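Local coordinates for cell shape-determining protein MreC (Listeria monocytogenes, PDB 2J5U) that is thought, as in related proteins, to take part in forming and maintaining cell shape, and assembles through dimers, at residues A[135-149]-A[168-182]. Residues are numbered along the deposited sequence; the frame is centred on the assembly and turned at random.
Sequences VSAKVQGKENAFGII and MKFKKGQKVVTSGLG
At the Ser-136 end the pairing leaves regular strand geometry: Ser-179 N still donates a straight bond to Ser-136 O (3.1 Å, N-H...O 174°), but from 43° out of the carbonyl plane. Ser-179 OG, between its own backbone N and carbonyl carbon (chi1 68°), accepts from Leu-181 N, forming an ST turn that bends the chain. Further along, Lys-138 and Val-177 exchange reciprocal bonds, Lys-138 N to Val-177 O at 2.7 Å and Val-177 N to Lys-138 O at 2.8 Å, identifying an antiparallel hydrogen-bonded pair; Gln-140 N to Lys-175 O (2.9 Å) extends the series. Strand 135-139 also pairs with 145-153 on its other edge, and 175-178 with 190-199, so this seam closes one of the two six-stranded antiparallel barrels of the chain. On the face of Val-139 and Val-176, the two valines meet through CG2 atoms, while Leu-161 and Ile-194 press on Val-139, Ile-210 on Val-176, and Ile-191 on Ala-137. Phe-170 packs against Val-139: Ala-145 CB lies in the ring plane, 3.6 Å from CE2, and Met-168 SD reaches the same methyl at 3.7 Å. The face bearing Lys-138 and Val-177 meets the second subunit. There the side chains of Lys-138 and Val-177 run side by side, CE to CG2 3.9 Å, and Lys-138 NZ forms a salt bridge with Asp-47 of that subunit. Gln-140 crosses Val-177 at about a right angle, its NE2 bonded to Ser-43 O of the second subunit. Leu-181 CD1 approaches Phe-146 CD2 at 3.5 Å, and both side chains contact Trp-83 of the second subunit.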
loop_
_atom_site.group_PDB
_atom_site.type_symbol
_atom_site.label_atom_id
_atom_site.label_comp_id
_atom_site.label_asym_id
_atom_site.label_seq_id
_atom_site.Cartn_x
_atom_site.Cartn_y
_atom_site.Cartn_z
ATOM N N VAL A 135 55.305 -37.375 32.532
ATOM C CA VAL A 135 53.860 -37.185 32.534
ATOM C C VAL A 135 53.524 -35.812 31.943
ATOM O O VAL A 135 54.197 -34.819 32.221
ATOM C CB VAL A 135 53.260 -37.391 33.979
ATOM C CG1 VAL A 135 54.330 -37.277 34.989
ATOM C CG2 VAL A 135 52.168 -36.390 34.278
ATOM N N SER A 136 52.509 -35.775 31.082
ATOM C CA SER A 136 52.074 -34.532 30.436
ATOM C C SER A 136 51.347 -33.684 31.477
ATOM O O SER A 136 50.391 -34.145 32.109
ATOM C CB SER A 136 51.102 -34.829 29.294
ATOM O OG SER A 136 51.603 -35.788 28.395
ATOM N N ALA A 137 51.767 -32.439 31.626
ATOM C CA ALA A 137 51.164 -31.581 32.627
ATOM C C ALA A 137 50.798 -30.189 32.160
ATOM O O ALA A 137 51.292 -29.693 31.150
ATOM C CB ALA A 137 52.098 -31.476 33.844
ATOM N N LYS A 138 49.937 -29.566 32.956
ATOM C CA LYS A 138 49.456 -28.221 32.717
ATOM C C LYS A 138 49.654 -27.372 33.978
ATOM O O LYS A 138 49.421 -27.839 35.102
ATOM C CB LYS A 138 47.970 -28.262 32.356
ATOM C CG LYS A 138 47.411 -26.921 31.930
ATOM C CD LYS A 138 45.950 -27.031 31.568
ATOM C CE LYS A 138 45.132 -27.418 32.776
ATOM N NZ LYS A 138 43.694 -27.512 32.439
ATOM N N VAL A 139 50.115 -26.137 33.787
ATOM C CA VAL A 139 50.304 -25.204 34.894
ATOM C C VAL A 139 49.099 -24.264 34.856
ATOM O O VAL A 139 48.924 -23.515 33.884
ATOM C CB VAL A 139 51.555 -24.338 34.711
ATOM C CG1 VAL A 139 51.709 -23.421 35.905
ATOM C CG2 VAL A 139 52.775 -25.199 34.518
ATOM N N GLN A 140 48.271 -24.299 35.898
ATOM C CA GLN A 140 47.095 -23.441 35.937
ATOM C C GLN A 140 47.472 -21.984 36.145
ATOM O O GLN A 140 48.310 -21.659 36.983
ATOM C CB GLN A 140 46.154 -23.876 37.048
ATOM C CG GLN A 140 45.742 -25.314 36.969
ATOM C CD GLN A 140 44.735 -25.667 38.030
ATOM O OE1 GLN A 140 44.764 -25.119 39.132
ATOM N NE2 GLN A 140 43.841 -26.591 37.715
ATOM N N GLY A 141 46.849 -21.108 35.369
ATOM C CA GLY A 141 47.119 -19.688 35.486
ATOM C C GLY A 141 46.043 -18.931 34.740
ATOM O O GLY A 141 45.153 -19.550 34.147
ATOM N N LYS A 142 46.097 -17.602 34.772
ATOM C CA LYS A 142 45.102 -16.818 34.049
ATOM C C LYS A 142 45.145 -17.350 32.626
ATOM O O LYS A 142 44.167 -17.310 31.887
ATOM C CB LYS A 142 45.453 -15.327 34.094
ATOM C CG LYS A 142 45.131 -14.667 35.429
ATOM C CD LYS A 142 45.486 -13.186 35.433
ATOM C CE LYS A 142 45.080 -12.525 36.749
ATOM N NZ LYS A 142 45.359 -11.056 36.769
ATOM N N GLU A 143 46.311 -17.868 32.272
ATOM C CA GLU A 143 46.546 -18.471 30.978
ATOM C C GLU A 143 47.377 -19.717 31.222
ATOM O O GLU A 143 48.507 -19.635 31.704
ATOM C CB GLU A 143 47.288 -17.506 30.065
ATOM C CG GLU A 143 46.402 -16.404 29.541
ATOM C CD GLU A 143 47.186 -15.337 28.808
ATOM O OE1 GLU A 143 48.046 -14.690 29.454
ATOM O OE2 GLU A 143 46.945 -15.145 27.591
ATOM N N ASN A 144 46.798 -20.868 30.898
ATOM C CA ASN A 144 47.449 -22.159 31.074
ATOM C C ASN A 144 48.674 -22.372 30.192
ATOM O O ASN A 144 48.794 -21.787 29.114
ATOM C CB ASN A 144 46.432 -23.259 30.803
ATOM C CG ASN A 144 45.296 -23.232 31.784
ATOM O OD1 ASN A 144 44.256 -23.845 31.569
ATOM N ND2 ASN A 144 45.497 -22.523 32.888
ATOM N N ALA A 145 49.589 -23.208 30.666
ATOM C CA ALA A 145 50.800 -23.550 29.920
ATOM C C ALA A 145 50.965 -25.065 30.023
ATOM O O ALA A 145 50.537 -25.675 31.005
ATOM C CB ALA A 145 52.012 -22.838 30.506
ATOM N N PHE A 146 51.573 -25.669 29.010
ATOM C CA PHE A 146 51.761 -27.110 29.003
ATOM C C PHE A 146 53.221 -27.517 28.987
ATOM O O PHE A 146 54.074 -26.795 28.488
ATOM C CB PHE A 146 51.035 -27.716 27.808
ATOM C CG PHE A 146 49.568 -27.438 27.808
ATOM C CD1 PHE A 146 49.078 -26.203 27.385
ATOM C CD2 PHE A 146 48.666 -28.383 28.296
ATOM C CE1 PHE A 146 47.710 -25.916 27.453
ATOM C CE2 PHE A 146 47.295 -28.100 28.366
ATOM C CZ PHE A 146 46.821 -26.869 27.946
ATOM N N GLY A 147 53.505 -28.679 29.550
ATOM C CA GLY A 147 54.871 -29.151 29.588
ATOM C C GLY A 147 54.944 -30.614 29.972
ATOM O O GLY A 147 53.920 -31.289 30.116
ATOM N N ILE A 148 56.166 -31.105 30.136
ATOM C CA ILE A 148 56.374 -32.492 30.508
ATOM C C ILE A 148 57.102 -32.600 31.842
ATOM O O ILE A 148 58.150 -31.990 32.035
ATOM C CB ILE A 148 57.208 -33.227 29.445
ATOM C CG1 ILE A 148 56.589 -33.035 28.060
ATOM C CG2 ILE A 148 57.264 -34.696 29.777
ATOM C CD1 ILE A 148 55.192 -33.605 27.922
ATOM N N ILE A 149 56.528 -33.342 32.779
ATOM C CA ILE A 149 57.198 -33.542 34.053
ATOM C C ILE A 149 58.185 -34.653 33.705
ATOM O O ILE A 149 57.799 -35.681 33.142
ATOM C CB ILE A 149 56.241 -34.054 35.140
ATOM C CG1 ILE A 149 55.226 -32.968 35.519
ATOM C CG2 ILE A 149 57.050 -34.520 36.343
ATOM C CD1 ILE A 149 55.802 -31.814 36.244
ATOM N N MET A 168 56.037 -16.818 28.542
ATOM C CA MET A 168 55.005 -16.794 29.567
ATOM C C MET A 168 55.738 -16.644 30.905
ATOM O O MET A 168 56.876 -17.090 31.036
ATOM C CB MET A 168 54.232 -18.110 29.507
ATOM C CG MET A 168 52.764 -18.009 29.830
ATOM S SD MET A 168 51.866 -19.426 29.155
ATOM C CE MET A 168 51.740 -18.937 27.487
ATOM N N LYS A 169 55.114 -16.018 31.894
ATOM C CA LYS A 169 55.795 -15.852 33.177
ATOM C C LYS A 169 55.131 -16.640 34.305
ATOM O O LYS A 169 53.914 -16.579 34.491
ATOM C CB LYS A 169 55.852 -14.375 33.557
ATOM C CG LYS A 169 54.488 -13.785 33.819
ATOM C CD LYS A 169 54.582 -12.489 34.592
ATOM C CE LYS A 169 55.257 -11.402 33.794
ATOM N NZ LYS A 169 55.406 -10.182 34.634
ATOM N N PHE A 170 55.939 -17.365 35.075
ATOM C CA PHE A 170 55.399 -18.171 36.160
ATOM C C PHE A 170 55.769 -17.679 37.540
ATOM O O PHE A 170 56.840 -17.115 37.749
ATOM C CB PHE A 170 55.829 -19.622 35.981
ATOM C CG PHE A 170 55.508 -20.165 34.626
ATOM C CD1 PHE A 170 56.389 -19.987 33.568
ATOM C CD2 PHE A 170 54.297 -20.799 34.390
ATOM C CE1 PHE A 170 56.066 -20.432 32.294
ATOM C CE2 PHE A 170 53.967 -21.246 33.123
ATOM C CZ PHE A 170 54.850 -21.063 32.073
ATOM N N LYS A 171 54.868 -17.912 38.484
ATOM C CA LYS A 171 55.051 -17.471 39.853
ATOM C C LYS A 171 55.011 -18.656 40.804
ATOM O O LYS A 171 54.258 -19.607 40.601
ATOM C CB LYS A 171 53.946 -16.473 40.204
ATOM C CG LYS A 171 54.358 -15.399 41.190
ATOM C CD LYS A 171 53.388 -14.218 41.169
ATOM C CE LYS A 171 53.914 -13.066 42.024
ATOM N NZ LYS A 171 53.044 -11.860 41.915
ATOM N N LYS A 172 55.834 -18.598 41.842
ATOM C CA LYS A 172 55.879 -19.662 42.831
ATOM C C LYS A 172 54.510 -19.844 43.482
ATOM O O LYS A 172 53.958 -18.896 44.034
ATOM C CB LYS A 172 56.914 -19.330 43.907
ATOM C CG LYS A 172 56.794 -20.191 45.152
ATOM C CD LYS A 172 57.813 -19.803 46.202
ATOM C CE LYS A 172 57.645 -20.659 47.440
ATOM N NZ LYS A 172 58.606 -20.262 48.496
ATOM N N GLY A 173 53.962 -21.057 43.412
ATOM C CA GLY A 173 52.667 -21.313 44.017
ATOM C C GLY A 173 51.590 -21.761 43.045
ATOM O O GLY A 173 50.506 -22.213 43.453
ATOM N N GLN A 174 51.873 -21.625 41.753
ATOM C CA GLN A 174 50.909 -22.041 40.744
ATOM C C GLN A 174 50.774 -23.555 40.805
ATOM O O GLN A 174 51.758 -24.277 41.018
ATOM C CB GLN A 174 51.358 -21.618 39.343
ATOM C CG GLN A 174 51.537 -20.123 39.164
ATOM C CD GLN A 174 51.729 -19.735 37.712
ATOM O OE1 GLN A 174 50.793 -19.806 36.914
ATOM N NE2 GLN A 174 52.948 -19.333 37.358
ATOM N N LYS A 175 49.550 -24.033 40.626
ATOM C CA LYS A 175 49.296 -25.457 40.670
ATOM C C LYS A 175 49.561 -26.121 39.332
ATOM O O LYS A 175 49.356 -25.528 38.271
ATOM C CB LYS A 175 47.868 -25.698 41.131
ATOM C CG LYS A 175 47.593 -24.882 42.364
ATOM C CD LYS A 175 46.520 -25.453 43.245
ATOM C CE LYS A 175 46.317 -24.522 44.427
ATOM N NZ LYS A 175 45.338 -25.070 45.386
ATOM N N VAL A 176 50.058 -27.351 39.404
ATOM C CA VAL A 176 50.364 -28.140 38.223
ATOM C C VAL A 176 49.477 -29.375 38.254
ATOM O O VAL A 176 49.361 -30.048 39.276
ATOM C CB VAL A 176 51.857 -28.554 38.204
ATOM C CG1 VAL A 176 52.133 -29.468 37.026
ATOM C CG2 VAL A 176 52.727 -27.319 38.111
ATOM N N VAL A 177 48.832 -29.662 37.131
ATOM C CA VAL A 177 47.943 -30.814 37.050
ATOM C C VAL A 177 48.203 -31.606 35.782
ATOM O O VAL A 177 48.944 -31.167 34.915
ATOM C CB VAL A 177 46.454 -30.374 37.070
ATOM C CG1 VAL A 177 46.164 -29.604 38.333
ATOM C CG2 VAL A 177 46.142 -29.521 35.857
ATOM N N THR A 178 47.599 -32.782 35.686
ATOM C CA THR A 178 47.771 -33.614 34.512
ATOM C C THR A 178 46.961 -33.025 33.368
ATOM O O THR A 178 45.838 -32.570 33.561
ATOM C CB THR A 178 47.306 -35.046 34.776
ATOM O OG1 THR A 178 45.997 -35.025 35.348
ATOM C CG2 THR A 178 48.253 -35.738 35.729
ATOM N N SER A 179 47.545 -33.026 32.177
ATOM C CA SER A 179 46.890 -32.484 30.993
ATOM C C SER A 179 46.079 -33.534 30.241
ATOM O O SER A 179 45.154 -33.206 29.506
ATOM C CB SER A 179 47.935 -31.908 30.049
ATOM O OG SER A 179 48.750 -32.926 29.497
ATOM N N GLY A 180 46.434 -34.798 30.432
ATOM C CA GLY A 180 45.764 -35.875 29.734
ATOM C C GLY A 180 46.265 -35.985 28.295
ATOM O O GLY A 180 45.948 -36.936 27.584
ATOM N N LEU A 181 47.083 -35.025 27.879
ATOM C CA LEU A 181 47.570 -34.977 26.515
ATOM C C LEU A 181 48.527 -36.066 26.091
ATOM O O LEU A 181 48.847 -36.187 24.910
ATOM C CB LEU A 181 48.163 -33.594 26.235
ATOM C CG LEU A 181 47.075 -32.550 26.498
ATOM C CD1 LEU A 181 47.622 -31.149 26.335
ATOM C CD2 LEU A 181 45.920 -32.789 25.536
ATOM N N GLY A 182 48.973 -36.860 27.052
ATOM C CA GLY A 182 49.872 -37.960 26.755
ATOM C C GLY A 182 49.044 -39.163 26.347
ATOM O O GLY A 182 49.583 -40.196 25.957
#